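Local structure of oxidoreductase, short chain dehydrogenase/reductase family protein (Bifidobacterium adolescentis L2-32, 6OW4) at residues R168-L182 with L218-G231. The protein is a short-chain dehydrogenase/reductase that binds NADH and acts as a 20beta-hydroxysteroid dehydrogenase. Residues are numbered along the deposited sequence; the frame is centred on the assembly and turned at random.
Sequences REHGHGGSLIFTAAL and LAKDGIRSNTISPG. Unlike the reference sequence in segment 168-182: Ala181 (reference Ser). With NAD (nicotinamide-adenine-dinucleotide), chain N.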
ATOM      1  N   ARG F 168      -6.512  28.126 -10.638  1.00 32.82           N
ATOM      2  CA  ARG F 168      -6.974  28.960  -9.496  1.00 34.65           C
ATOM      3  C   ARG F 168      -7.027  30.431  -9.927  1.00 36.02           C
ATOM      4  O   ARG F 168      -8.031  31.100  -9.612  1.00 37.15           O
ATOM      5  CB  ARG F 168      -6.056  28.758  -8.289  1.00 34.36           C
ATOM      6  CG  ARG F 168      -6.141  27.365  -7.684  1.00 34.40           C
ATOM      7  CD  ARG F 168      -5.210  27.221  -6.499  1.00 35.06           C
ATOM      8  NE  ARG F 168      -3.815  27.198  -6.910  1.00 34.82           N
ATOM      9  CZ  ARG F 168      -2.778  27.362  -6.094  1.00 35.13           C
ATOM     10  NH1 ARG F 168      -2.968  27.572  -4.801  1.00 36.14           N
ATOM     11  NH2 ARG F 168      -1.549  27.319  -6.577  1.00 35.30           N
ATOM     12  N   GLU F 169      -5.995  30.900 -10.636  1.00 37.71           N
ATOM     13  CA  GLU F 169      -5.888  32.290 -11.158  1.00 38.64           C
ATOM     14  C   GLU F 169      -7.044  32.574 -12.124  1.00 40.05           C
ATOM     15  O   GLU F 169      -7.508  33.731 -12.151  1.00 42.06           O
ATOM     16  CB  GLU F 169      -4.535  32.509 -11.838  1.00 39.68           C
ATOM     17  CG  GLU F 169      -3.393  32.696 -10.854  1.00 40.24           C
ATOM     18  CD  GLU F 169      -2.001  32.591 -11.452  1.00 40.21           C
ATOM     19  OE1 GLU F 169      -1.887  32.635 -12.693  1.00 42.06           O
ATOM     20  OE2 GLU F 169      -1.034  32.461 -10.677  1.00 39.55           O
ATOM     21  N   HIS F 170      -7.483  31.565 -12.884  1.00 38.48           N
ATOM     22  CA  HIS F 170      -8.610  31.654 -13.853  1.00 39.23           C
ATOM     23  C   HIS F 170      -9.939  31.342 -13.151  1.00 38.05           C
ATOM     24  O   HIS F 170     -10.994  31.591 -13.767  1.00 38.77           O
ATOM     25  CB  HIS F 170      -8.350  30.744 -15.062  1.00 39.50           C
ATOM     26  CG  HIS F 170      -7.344  31.306 -16.009  1.00 40.22           C
ATOM     27  ND1 HIS F 170      -7.265  30.905 -17.328  1.00 40.43           N
ATOM     28  CD2 HIS F 170      -6.401  32.257 -15.843  1.00 39.88           C
ATOM     29  CE1 HIS F 170      -6.302  31.570 -17.928  1.00 40.45           C
ATOM     30  NE2 HIS F 170      -5.758  32.409 -17.040  1.00 40.89           N
ATOM     31  N   GLY F 171      -9.882  30.813 -11.923  1.00 37.18           N
ATOM     32  CA  GLY F 171     -11.047  30.623 -11.037  1.00 36.08           C
ATOM     33  C   GLY F 171     -11.945  29.492 -11.506  1.00 35.39           C
ATOM     34  O   GLY F 171     -13.156  29.726 -11.652  1.00 35.01           O
ATOM     35  N   HIS F 172     -11.371  28.306 -11.725  1.00 34.79           N
ATOM     36  CA  HIS F 172     -12.096  27.070 -12.128  1.00 34.86           C
ATOM     37  C   HIS F 172     -11.272  25.832 -11.756  1.00 33.81           C
ATOM     38  O   HIS F 172     -10.090  25.989 -11.380  1.00 34.17           O
ATOM     39  CB  HIS F 172     -12.452  27.114 -13.623  1.00 36.23           C
ATOM     40  CG  HIS F 172     -11.279  27.216 -14.540  1.00 37.34           C
ATOM     41  ND1 HIS F 172     -10.529  26.116 -14.911  1.00 38.10           N
ATOM     42  CD2 HIS F 172     -10.736  28.275 -15.180  1.00 38.70           C
ATOM     43  CE1 HIS F 172      -9.569  26.494 -15.730  1.00 38.45           C
ATOM     44  NE2 HIS F 172      -9.675  27.815 -15.910  1.00 38.85           N
ATOM     45  N   GLY F 173     -11.888  24.651 -11.860  1.00 32.34           N
ATOM     46  CA  GLY F 173     -11.282  23.352 -11.508  1.00 31.11           C
ATOM     47  C   GLY F 173     -10.444  22.789 -12.642  1.00 30.00           C
ATOM     48  O   GLY F 173     -10.186  23.532 -13.611  1.00 31.30           O
ATOM     49  N   GLY F 174     -10.034  21.522 -12.532  1.00 27.57           N
ATOM     50  CA  GLY F 174      -9.219  20.836 -13.551  1.00 26.00           C
ATOM     51  C   GLY F 174      -8.740  19.470 -13.097  1.00 24.65           C
ATOM     52  O   GLY F 174      -9.087  19.065 -11.973  1.00 23.99           O
ATOM     53  N   SER F 175      -7.963  18.788 -13.943  1.00 24.83           N
ATOM     54  CA  SER F 175      -7.471  17.400 -13.733  1.00 25.19           C
ATOM     55  C   SER F 175      -5.968  17.322 -14.023  1.00 24.78           C
ATOM     56  O   SER F 175      -5.580  17.502 -15.195  1.00 24.81           O
ATOM     57  CB  SER F 175      -8.239  16.427 -14.588  1.00 25.44           C
ATOM     58  OG  SER F 175      -7.765  15.101 -14.399  1.00 25.81           O
ATOM     59  N   LEU F 176      -5.162  17.056 -12.990  1.00 24.62           N
ATOM     60  CA  LEU F 176      -3.698  16.825 -13.103  1.00 24.43           C
ATOM     61  C   LEU F 176      -3.449  15.320 -13.217  1.00 23.90           C
ATOM     62  O   LEU F 176      -3.924  14.582 -12.334  1.00 23.23           O
ATOM     63  CB  LEU F 176      -2.990  17.399 -11.872  1.00 24.45           C
ATOM     64  CG  LEU F 176      -3.307  18.855 -11.538  1.00 24.89           C
ATOM     65  CD1 LEU F 176      -2.700  19.237 -10.198  1.00 25.18           C
ATOM     66  CD2 LEU F 176      -2.814  19.787 -12.637  1.00 25.10           C
ATOM     67  N   ILE F 177      -2.744  14.893 -14.268  1.00 24.50           N
ATOM     68  CA  ILE F 177      -2.292  13.482 -14.459  1.00 24.34           C
ATOM     69  C   ILE F 177      -0.761  13.476 -14.510  1.00 24.31           C
ATOM     70  O   ILE F 177      -0.194  14.009 -15.480  1.00 24.52           O
ATOM     71  CB  ILE F 177      -2.915  12.841 -15.718  1.00 24.38           C
ATOM     72  CG1 ILE F 177      -4.439  13.000 -15.753  1.00 24.95           C
ATOM     73  CG2 ILE F 177      -2.504  11.381 -15.830  1.00 24.16           C
ATOM     74  CD1 ILE F 177      -4.925  14.180 -16.565  1.00 25.40           C
ATOM     75  N   PHE F 178      -0.127  12.900 -13.489  1.00 24.13           N
ATOM     76  CA  PHE F 178       1.343  12.729 -13.385  1.00 24.25           C
ATOM     77  C   PHE F 178       1.697  11.301 -13.806  1.00 24.38           C
ATOM     78  O   PHE F 178       1.094  10.362 -13.264  1.00 24.30           O
ATOM     79  CB  PHE F 178       1.815  12.999 -11.954  1.00 23.97           C
ATOM     80  CG  PHE F 178       1.592  14.401 -11.444  1.00 23.80           C
ATOM     81  CD1 PHE F 178       0.331  14.832 -11.063  1.00 23.75           C
ATOM     82  CD2 PHE F 178       2.656  15.278 -11.303  1.00 23.60           C
ATOM     83  CE1 PHE F 178       0.136  16.117 -10.577  1.00 23.54           C
ATOM     84  CE2 PHE F 178       2.461  16.560 -10.812  1.00 23.80           C
ATOM     85  CZ  PHE F 178       1.200  16.979 -10.454  1.00 23.54           C
ATOM     86  N   THR F 179       2.635  11.140 -14.742  1.00 25.25           N
ATOM     87  CA  THR F 179       3.187   9.817 -15.134  1.00 25.55           C
ATOM     88  C   THR F 179       4.189   9.373 -14.062  1.00 26.65           C
ATOM     89  O   THR F 179       5.257  10.007 -13.952  1.00 25.87           O
ATOM     90  CB  THR F 179       3.818   9.849 -16.531  1.00 25.71           C
ATOM     91  OG1 THR F 179       2.875  10.415 -17.440  1.00 26.04           O
ATOM     92  CG2 THR F 179       4.217   8.475 -17.021  1.00 25.88           C
ATOM     93  N   ALA F 180       3.834   8.347 -13.285  1.00 27.06           N
ATOM     94  CA  ALA F 180       4.722   7.664 -12.315  1.00 27.93           C
ATOM     95  C   ALA F 180       5.357   6.457 -13.016  1.00 29.39           C
ATOM     96  O   ALA F 180       5.673   6.579 -14.216  1.00 29.68           O
ATOM     97  CB  ALA F 180       3.940   7.279 -11.081  1.00 27.18           C
ATOM     98  N   ALA F 181       5.554   5.350 -12.294  1.00 30.96           N
ATOM     99  CA  ALA F 181       6.025   4.051 -12.829  1.00 33.83           C
ATOM    100  C   ALA F 181       5.922   2.985 -11.733  1.00 36.53           C
ATOM    101  O   ALA F 181       5.723   3.358 -10.556  1.00 38.64           O
ATOM    102  CB  ALA F 181       7.442   4.167 -13.337  1.00 33.88           C
ATOM    103  N   LEU F 182       6.065   1.713 -12.115  1.00 38.98           N
ATOM    104  CA  LEU F 182       6.128   0.563 -11.172  1.00 40.36           C
ATOM    105  C   LEU F 182       7.479   0.560 -10.451  1.00 40.05           C
ATOM    106  O   LEU F 182       7.555  -0.047  -9.366  1.00 40.81           O
ATOM    107  CB  LEU F 182       5.913  -0.746 -11.937  1.00 43.64           C
ATOM    108  CG  LEU F 182       4.457  -1.137 -12.174  1.00 44.85           C
ATOM    109  CD1 LEU F 182       4.393  -2.370 -13.052  1.00 46.09           C
ATOM    110  CD2 LEU F 182       3.723  -1.380 -10.860  1.00 46.14           C
ATOM    111  N   LEU F 218      -5.880  20.904  -3.110  1.00 23.80           N
ATOM    112  CA  LEU F 218      -6.560  21.635  -4.215  1.00 25.16           C
ATOM    113  C   LEU F 218      -7.955  21.063  -4.508  1.00 25.63           C
ATOM    114  O   LEU F 218      -8.516  21.433  -5.562  1.00 25.01           O
ATOM    115  CB  LEU F 218      -5.677  21.574  -5.464  1.00 25.58           C
ATOM    116  CG  LEU F 218      -4.248  22.082  -5.289  1.00 26.14           C
ATOM    117  CD1 LEU F 218      -3.496  22.007  -6.605  1.00 26.60           C
ATOM    118  CD2 LEU F 218      -4.232  23.503  -4.746  1.00 27.04           C
ATOM    119  N   ALA F 219      -8.511  20.226  -3.621  1.00 26.28           N
ATOM    120  CA  ALA F 219      -9.885  19.677  -3.741  1.00 26.52           C
ATOM    121  C   ALA F 219     -10.898  20.826  -3.652  1.00 27.43           C
ATOM    122  O   ALA F 219     -11.825  20.862  -4.480  1.00 27.72           O
ATOM    123  CB  ALA F 219     -10.143  18.637  -2.677  1.00 26.22           C
ATOM    124  N   LYS F 220     -10.695  21.736  -2.694  1.00 29.03           N
ATOM    125  CA  LYS F 220     -11.512  22.960  -2.462  1.00 30.30           C
ATOM    126  C   LYS F 220     -11.543  23.849  -3.715  1.00 30.50           C
ATOM    127  O   LYS F 220     -12.454  24.692  -3.804  1.00 31.92           O
ATOM    128  CB  LYS F 220     -10.933  23.764  -1.293  1.00 31.85           C
ATOM    129  CG  LYS F 220      -9.565  24.378  -1.561  1.00 32.46           C
ATOM    130  CD  LYS F 220      -8.910  24.999  -0.351  1.00 34.20           C
ATOM    131  CE  LYS F 220      -7.592  25.655  -0.700  1.00 34.65           C
ATOM    132  NZ  LYS F 220      -7.153  26.608   0.345  1.00 36.31           N
ATOM    133  N   ASP F 221     -10.570  23.698  -4.620  1.00 30.61           N
ATOM    134  CA  ASP F 221     -10.407  24.537  -5.838  1.00 30.93           C
ATOM    135  C   ASP F 221     -10.981  23.805  -7.061  1.00 28.78           C
ATOM    136  O   ASP F 221     -10.881  24.364  -8.176  1.00 30.40           O
ATOM    137  CB  ASP F 221      -8.935  24.912  -6.039  1.00 32.07           C
ATOM    138  CG  ASP F 221      -8.311  25.629  -4.849  1.00 33.87           C
ATOM    139  OD1 ASP F 221      -8.943  26.581  -4.342  1.00 34.74           O
ATOM    140  OD2 ASP F 221      -7.202  25.227  -4.434  1.00 34.06           O
ATOM    141  N   GLY F 222     -11.556  22.613  -6.867  1.00 26.51           N
ATOM    142  CA  GLY F 222     -12.174  21.798  -7.931  1.00 25.20           C
ATOM    143  C   GLY F 222     -11.138  21.129  -8.820  1.00 23.96           C
ATOM    144  O   GLY F 222     -11.486  20.765  -9.958  1.00 23.36           O
ATOM    145  N   ILE F 223      -9.913  20.955  -8.317  1.00 23.58           N
ATOM    146  CA  ILE F 223      -8.770  20.346  -9.060  1.00 23.30           C
ATOM    147  C   ILE F 223      -8.550  18.927  -8.527  1.00 21.94           C
ATOM    148  O   ILE F 223      -8.377  18.776  -7.303  1.00 21.37           O
ATOM    149  CB  ILE F 223      -7.507  21.229  -8.944  1.00 24.00           C
ATOM    150  CG1 ILE F 223      -7.755  22.632  -9.511  1.00 24.63           C
ATOM    151  CG2 ILE F 223      -6.305  20.559  -9.601  1.00 23.84           C
ATOM    152  CD1 ILE F 223      -6.654  23.627  -9.227  1.00 24.90           C
ATOM    153  N   ARG F 224      -8.589  17.929  -9.416  1.00 21.40           N
ATOM    154  CA  ARG F 224      -8.246  16.514  -9.117  1.00 20.75           C
ATOM    155  C   ARG F 224      -6.797  16.267  -9.544  1.00 20.76           C
ATOM    156  O   ARG F 224      -6.360  16.891 -10.532  1.00 22.34           O
ATOM    157  CB  ARG F 224      -9.212  15.560  -9.828  1.00 20.47           C
ATOM    158  CG  ARG F 224     -10.662  15.726  -9.400  1.00 20.55           C
ATOM    159  CD  ARG F 224     -11.623  14.774 -10.086  1.00 20.39           C
ATOM    160  NE  ARG F 224     -11.577  14.861 -11.542  1.00 20.61           N
ATOM    161  CZ  ARG F 224     -10.971  13.996 -12.354  1.00 20.82           C
ATOM    162  NH1 ARG F 224     -10.328  12.943 -11.873  1.00 20.55           N
ATOM    163  NH2 ARG F 224     -11.013  14.190 -13.662  1.00 21.28           N
ATOM    164  N   SER F 225      -6.083  15.409  -8.811  1.00 19.52           N
ATOM    165  CA  SER F 225      -4.667  15.039  -9.064  1.00 19.01           C
ATOM    166  C   SER F 225      -4.500  13.529  -8.895  1.00 18.00           C
ATOM    167  O   SER F 225      -4.719  13.031  -7.775  1.00 17.61           O
ATOM    168  CB  SER F 225      -3.731  15.792  -8.154  1.00 19.21           C
ATOM    169  OG  SER F 225      -2.376  15.456  -8.428  1.00 18.80           O
ATOM    170  N   ASN F 226      -4.126  12.837  -9.972  1.00 17.93           N
ATOM    171  CA  ASN F 226      -3.948  11.362  -9.993  1.00 18.18           C
ATOM    172  C   ASN F 226      -2.654  11.027 -10.738  1.00 17.99           C
ATOM    173  O   ASN F 226      -2.148  11.895 -11.474  1.00 17.35           O
ATOM    174  CB  ASN F 226      -5.153  10.659 -10.620  1.00 17.96           C
ATOM    175  CG  ASN F 226      -6.418  10.838  -9.809  1.00 18.24           C
ATOM    176  OD1 ASN F 226      -6.546  10.276  -8.721  1.00 18.26           O
ATOM    177  ND2 ASN F 226      -7.355  11.616 -10.328  1.00 18.13           N
ATOM    178  N   THR F 227      -2.154   9.807 -10.541  1.00 18.47           N
ATOM    179  CA  THR F 227      -0.953   9.265 -11.221  1.00 19.05           C
ATOM    180  C   THR F 227      -1.337   8.045 -12.061  1.00 19.24           C
ATOM    181  O   THR F 227      -2.293   7.336 -11.692  1.00 18.92           O
ATOM    182  CB  THR F 227       0.138   8.896 -10.213  1.00 19.42           C
ATOM    183  OG1 THR F 227      -0.416   7.943  -9.308  1.00 19.76           O
ATOM    184  CG2 THR F 227       0.655  10.094  -9.451  1.00 19.81           C
ATOM    185  N   ILE F 228      -0.604   7.834 -13.153  1.00 19.80           N
ATOM    186  CA  ILE F 228      -0.626   6.593 -13.974  1.00 20.86           C
ATOM    187  C   ILE F 228       0.742   5.926 -13.815  1.00 21.53           C
ATOM    188  O   ILE F 228       1.754   6.603 -14.066  1.00 21.53           O
ATOM    189  CB  ILE F 228      -0.963   6.918 -15.442  1.00 21.60           C
ATOM    190  CG1 ILE F 228      -2.307   7.644 -15.550  1.00 22.16           C
ATOM    191  CG2 ILE F 228      -0.930   5.662 -16.304  1.00 22.03           C
ATOM    192  CD1 ILE F 228      -2.619   8.157 -16.936  1.00 23.17           C
ATOM    193  N   SER F 229       0.760   4.665 -13.381  1.00 22.25           N
ATOM    194  CA  SER F 229       1.985   3.854 -13.162  1.00 22.77           C
ATOM    195  C   SER F 229       2.074   2.780 -14.240  1.00 23.94           C
ATOM    196  O   SER F 229       1.774   1.614 -13.981  1.00 24.12           O
ATOM    197  CB  SER F 229       1.989   3.259 -11.782  1.00 22.71           C
ATOM    198  OG  SER F 229       2.081   4.279 -10.802  1.00 22.92           O
ATOM    199  N   PRO F 230       2.481   3.133 -15.482  1.00 24.70           N
ATOM    200  CA  PRO F 230       2.585   2.147 -16.554  1.00 25.24           C
ATOM    201  C   PRO F 230       3.667   1.105 -16.237  1.00 25.99           C
ATOM    202  O   PRO F 230       4.647   1.453 -15.602  1.00 25.60           O
ATOM    203  CB  PRO F 230       2.953   2.975 -17.796  1.00 24.84           C
ATOM    204  CG  PRO F 230       3.589   4.227 -17.239  1.00 24.85           C
ATOM    205  CD  PRO F 230       2.887   4.478 -15.921  1.00 24.48           C
ATOM    206  N   GLY F 231       3.442  -0.141 -16.657  1.00 27.23           N
ATOM    207  CA  GLY F 231       4.458  -1.210 -16.637  1.00 28.40           C
ATOM    208  C   GLY F 231       5.352  -1.106 -17.857  1.00 30.65           C
ATOM    209  O   GLY F 231       5.665   0.029 -18.260  1.00 31.46           O
TER
HETATM  210  PA  NAD N 301      10.293   8.966 -23.986  1.00 44.29           P
HETATM  211  O1A NAD N 301      11.722   9.035 -23.557  1.00 43.93           O
HETATM  212  O2A NAD N 301      10.195   9.165 -25.505  1.00 46.65           O
HETATM  213  O5B NAD N 301       9.415  10.083 -23.271  1.00 42.99           O
HETATM  214  C5B NAD N 301      10.015  11.024 -22.380  1.00 42.41           C
HETATM  215  C4B NAD N 301       9.829  12.441 -22.993  1.00 42.48           C
HETATM  216  O4B NAD N 301      10.141  13.478 -21.863  1.00 42.66           O
HETATM  217  C3B NAD N 301      10.627  12.667 -23.952  1.00 42.54           C
HETATM  218  O3B NAD N 301       9.924  13.159 -25.149  1.00 40.82           O
HETATM  219  C2B NAD N 301      11.687  13.836 -23.429  1.00 42.83           C
HETATM  220  O2B NAD N 301      12.080  14.692 -24.541  1.00 43.49           O
HETATM  221  C1B NAD N 301      11.066  14.499 -22.537  1.00 42.85           C
HETATM  222  N9A NAD N 301      12.049  15.039 -21.542  1.00 43.65           N
HETATM  223  C8A NAD N 301      13.034  14.558 -20.749  1.00 44.27           C
HETATM  224  N7A NAD N 301      13.578  15.601 -20.073  1.00 43.01           N
HETATM  225  C5A NAD N 301      12.930  16.722 -20.450  1.00 43.20           C
HETATM  226  C6A NAD N 301      13.094  18.059 -20.061  1.00 42.61           C
HETATM  227  N6A NAD N 301      13.952  18.765 -19.167  1.00 41.85           N
HETATM  228  N1A NAD N 301      12.302  19.018 -20.594  1.00 42.82           N
HETATM  229  C2A NAD N 301      11.338  18.688 -21.517  1.00 43.62           C
HETATM  230  N3A NAD N 301      11.174  17.363 -21.904  1.00 44.28           N
HETATM  231  C4A NAD N 301      11.977  16.388 -21.363  1.00 43.86           C
HETATM  232  O3  NAD N 301       9.694   7.485 -23.584  1.00 45.29           O
HETATM  233  PN  NAD N 301       8.245   7.257 -22.918  1.00 44.20           P
HETATM  234  O1N NAD N 301       8.011   5.778 -22.790  1.00 45.34           O
HETATM  235  O2N NAD N 301       7.172   7.878 -23.815  1.00 42.06           O
HETATM  236  O5D NAD N 301       8.233   7.904 -21.460  1.00 41.23           O
HETATM  237  C5D NAD N 301       7.279   8.894 -21.103  1.00 39.18           C
HETATM  238  C4D NAD N 301       7.098   8.901 -19.563  1.00 37.08           C
HETATM  239  O4D NAD N 301       6.616   7.753 -19.172  1.00 36.84           O
HETATM  240  C3D NAD N 301       8.432   9.072 -18.859  1.00 36.44           C
HETATM  241  O3D NAD N 301       8.303   9.967 -17.831  1.00 35.67           O
HETATM  242  C2D NAD N 301       8.765   7.650 -18.315  1.00 37.18           C
HETATM  243  O2D NAD N 301       9.640   7.806 -17.120  1.00 34.73           O
HETATM  244  C1D NAD N 301       7.609   7.150 -18.042  1.00 37.35           C
HETATM  245  N1N NAD N 301       7.543   5.686 -18.094  1.00 39.10           N
HETATM  246  C2N NAD N 301       7.653   5.011 -19.303  1.00 39.99           C
HETATM  247  C3N NAD N 301       7.584   3.610 -19.341  1.00 40.79           C
HETATM  248  C7N NAD N 301       7.715   2.842 -20.679  1.00 41.22           C
HETATM  249  O7N NAD N 301       8.178   1.716 -20.685  1.00 43.05           O
HETATM  250  N7N NAD N 301       7.301   3.427 -21.907  1.00 42.31           N
HETATM  251  C4N NAD N 301       7.400   2.899 -18.171  1.00 39.95           C
HETATM  252  C5N NAD N 301       7.283   3.567 -16.962  1.00 38.39           C
HETATM  253  C6N NAD N 301       7.348   4.967 -16.934  1.00 37.91           C
HETATM  254  O   HOH W   1      -6.510  13.572 -12.636  1.00 27.90           O
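Ile223 lies against 168-182 along its whole side chain. Ile223 CB sits 4.0 Å from Gly174 O. With CG1 turned beside the backbone N (chi1 -60°), Ile223 CG2 faces Leu176 CD1, 3.9 Å away, and CG1 heads back toward Gly174 N and Gly173 CA. The tip, Ile223 CD1, reaches Arg168 CG at 4.1 Å. Cutting this side chain back to an alanine is likely to open a gap between Leu176 and Arg168, leaving both side chains less firmly packed. Beyond it, the Arg168 guanidinium has Leu218 CD2 over one face and forms a salt bridge with Asp139 of a second subunit. Strands 174-179 and 223-230 run parallel, joined by a ladder of backbone hydrogen bonds. The straightest is Leu176 N to Arg224 O, at 177°. On the face opposite Ile223 and Leu176, Ile177 CG2 presses tightly on Ile228 CD1 (3.4 Å). Ser175 OG on that face bonds Leu272 O and a water. Near the C-terminal ends, Thr179 CG2 lies 3.3 Å from NAD O4D, and Pro230 CG packs by the nicotinamide ring. These are neighbouring inner strands of the Rossmann-fold sheet, between strands 124-127 and 284-287. Helices 142-170 and 198-217 cover the face bearing Leu176 and Phe178, while helix 262-273 covers the face bearing Ile177 and Ile228.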